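Local coordinates for nitroreductase family protein (Clostridium novyi, PDB 3G14) that probably acts as an oxidoreductase of the FMN-dependent nitroreductase family, at residues Arg11-Lys16 with Gly121-Ala126. Sequence-based numbering, arbitrary orientation.
With SO4 (sulfate ion), chain E.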
loop_
_atom_site.group_PDB
_atom_site.type_symbol
_atom_site.label_atom_id
_atom_site.label_comp_id
_atom_site.label_asym_id
_atom_site.label_seq_id
_atom_site.Cartn_x
_atom_site.Cartn_y
_atom_site.Cartn_z
ATOM N N ARG B 11 13.009 6.412 2.568
ATOM C CA ARG B 11 12.707 4.993 2.602
ATOM C C ARG B 11 13.556 4.239 1.590
ATOM O O ARG B 11 13.568 4.576 0.425
ATOM C CB ARG B 11 11.232 4.714 2.300
ATOM C CG ARG B 11 10.862 3.237 2.465
ATOM C CD ARG B 11 9.865 2.767 1.420
ATOM N NE ARG B 11 10.258 3.076 0.058
ATOM C CZ ARG B 11 11.146 2.396 -0.671
ATOM N NH1 ARG B 11 11.807 1.331 -0.181
ATOM N NH2 ARG B 11 11.380 2.806 -1.910
ATOM N N LYS B 12 14.250 3.205 2.043
ATOM C CA LYS B 12 14.942 2.291 1.131
ATOM C C LYS B 12 14.933 0.877 1.668
ATOM O O LYS B 12 14.687 0.662 2.855
ATOM C CB LYS B 12 16.371 2.760 0.883
ATOM C CG LYS B 12 17.233 2.833 2.119
ATOM C CD LYS B 12 18.416 3.808 1.959
ATOM C CE LYS B 12 19.472 3.299 0.976
ATOM N NZ LYS B 12 19.760 1.819 1.104
ATOM N N SER B 13 15.231 -0.087 0.804
ATOM C CA SER B 13 15.331 -1.469 1.248
ATOM C C SER B 13 16.655 -1.660 1.987
ATOM O O SER B 13 17.719 -1.403 1.446
ATOM C CB SER B 13 15.232 -2.442 0.073
ATOM O OG SER B 13 14.017 -2.255 -0.563
ATOM N N ILE B 14 16.578 -2.067 3.239
ATOM C CA ILE B 14 17.743 -2.184 4.077
ATOM C C ILE B 14 17.924 -3.654 4.392
ATOM O O ILE B 14 16.956 -4.391 4.660
ATOM C CB ILE B 14 17.601 -1.347 5.379
ATOM C CG1 ILE B 14 17.530 0.173 5.073
ATOM C CG2 ILE B 14 18.751 -1.664 6.342
ATOM C CD1 ILE B 14 18.762 0.733 4.418
ATOM N N LYS B 15 19.173 -4.097 4.297
ATOM C CA LYS B 15 19.507 -5.507 4.499
ATOM C C LYS B 15 20.475 -5.704 5.635
ATOM O O LYS B 15 20.706 -6.846 6.028
ATOM C CB LYS B 15 20.101 -6.123 3.222
ATOM C CG LYS B 15 19.147 -6.094 2.051
ATOM C CD LYS B 15 18.092 -7.145 2.170
ATOM C CE LYS B 15 17.259 -7.183 0.889
ATOM N NZ LYS B 15 16.022 -7.989 1.083
ATOM N N LYS B 16 21.024 -4.596 6.156
ATOM C CA LYS B 16 22.051 -4.647 7.170
ATOM C C LYS B 16 21.645 -3.751 8.317
ATOM O O LYS B 16 21.339 -2.573 8.118
ATOM C CB LYS B 16 23.399 -4.265 6.572
ATOM C CG LYS B 16 23.910 -5.401 5.681
ATOM C CD LYS B 16 25.162 -5.053 4.944
ATOM C CE LYS B 16 25.736 -6.303 4.251
ATOM N NZ LYS B 16 25.825 -7.524 5.146
ATOM N N GLY B 121 15.001 0.825 9.584
ATOM C CA GLY B 121 15.017 0.211 8.271
ATOM C C GLY B 121 14.016 -0.948 8.155
ATOM O O GLY B 121 13.691 -1.605 9.130
ATOM N N THR B 122 13.563 -1.180 6.922
ATOM C CA THR B 122 12.703 -2.306 6.578
ATOM C C THR B 122 13.108 -2.842 5.205
ATOM O O THR B 122 13.942 -2.258 4.495
ATOM C CB THR B 122 11.216 -1.878 6.488
ATOM O OG1 THR B 122 11.141 -0.697 5.696
ATOM C CG2 THR B 122 10.622 -1.627 7.863
ATOM N N CYS B 123 12.529 -3.973 4.840
ATOM C CA CYS B 123 12.746 -4.518 3.514
ATOM C C CYS B 123 11.569 -5.393 3.169
ATOM O O CYS B 123 11.315 -6.369 3.851
ATOM C CB CYS B 123 14.048 -5.326 3.472
ATOM S SG CYS B 123 14.476 -5.893 1.815
ATOM N N TRP B 124 10.810 -5.024 2.134
ATOM C CA TRP B 124 9.675 -5.876 1.701
ATOM C C TRP B 124 10.127 -7.251 1.287
ATOM O O TRP B 124 10.979 -7.403 0.423
ATOM C CB TRP B 124 8.942 -5.238 0.539
ATOM C CG TRP B 124 7.904 -4.243 0.886
ATOM C CD1 TRP B 124 8.077 -2.893 1.060
ATOM C CD2 TRP B 124 6.492 -4.478 0.949
ATOM N NE1 TRP B 124 6.867 -2.283 1.305
ATOM C CE2 TRP B 124 5.877 -3.233 1.267
ATOM C CE3 TRP B 124 5.702 -5.615 0.843
ATOM C CZ2 TRP B 124 4.493 -3.100 1.434
ATOM C CZ3 TRP B 124 4.306 -5.478 0.984
ATOM C CH2 TRP B 124 3.728 -4.226 1.278
ATOM N N ILE B 125 9.561 -8.282 1.896
ATOM C CA ILE B 125 9.825 -9.681 1.459
ATOM C C ILE B 125 8.512 -10.410 1.217
ATOM O O ILE B 125 7.703 -10.579 2.150
ATOM C CB ILE B 125 10.679 -10.443 2.534
ATOM C CG1 ILE B 125 12.015 -9.725 2.823
ATOM C CG2 ILE B 125 10.833 -11.969 2.150
ATOM C CD1 ILE B 125 12.695 -10.106 4.166
ATOM N N ALA B 126 8.296 -10.883 -0.020
ATOM C CA ALA B 126 7.044 -11.479 -0.436
ATOM C C ALA B 126 7.201 -12.928 -0.928
ATOM O O ALA B 126 6.193 -13.619 -1.105
ATOM C CB ALA B 126 6.409 -10.667 -1.534
HETATM S S SO4 E . 14.488 0.563 -2.839
HETATM O O1 SO4 E . 14.953 -0.226 -3.969
HETATM O O2 SO4 E . 14.052 1.895 -3.260
HETATM O O3 SO4 E . 15.584 0.762 -1.887
HETATM O O4 SO4 E . 13.349 -0.126 -2.232
HETATM O O HOH W 1 11.782 -0.235 3.032
HETATM O O HOH W 2 11.517 -2.812 0.450
HETATM O O HOH W 3 13.058 -5.531 -1.067
#
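Gly121 meets Ile14 through its CA, which lies 4.1 Å from Ile14 CG1, and the isoleucine also packs on Pro154. At Thr122 the backbone takes over. Thr122 O accepts a hydrogen bond from Ile14 N at 2.9 Å. Thr122 CB points away from 11-16. Its side chain packs on Val112 and Ala115 of helix 99-117, yet a water joins its OG1 to Lys12 O. Cys123 CB points toward the 11-16 loop. With SG anti to the backbone N (chi1 -174°), the sulfur lies 3.9 Å from Ser13 CB. Cys123 CB sits 3.3 Å from the buried Ile14 O. Trp124 is reached through water: one molecule donates to Ser13 OG and accepts from Trp124 N. Ser13 OG in turn donates to sulfate O4 (2.8 Å), and Ser13 N donates to O3. Arg11 NH1 and NH2 approach the same ion edge-on, bonding O4 and O2. NH2 also bonds Arg36 O of the second subunit. The sulfate probably comes from the crystallisation liquor. An arginine and a serine after the first helix, holding an anion near the subunit interface, are consistent with the FMN phosphate site of the dimeric nitroreductase fold.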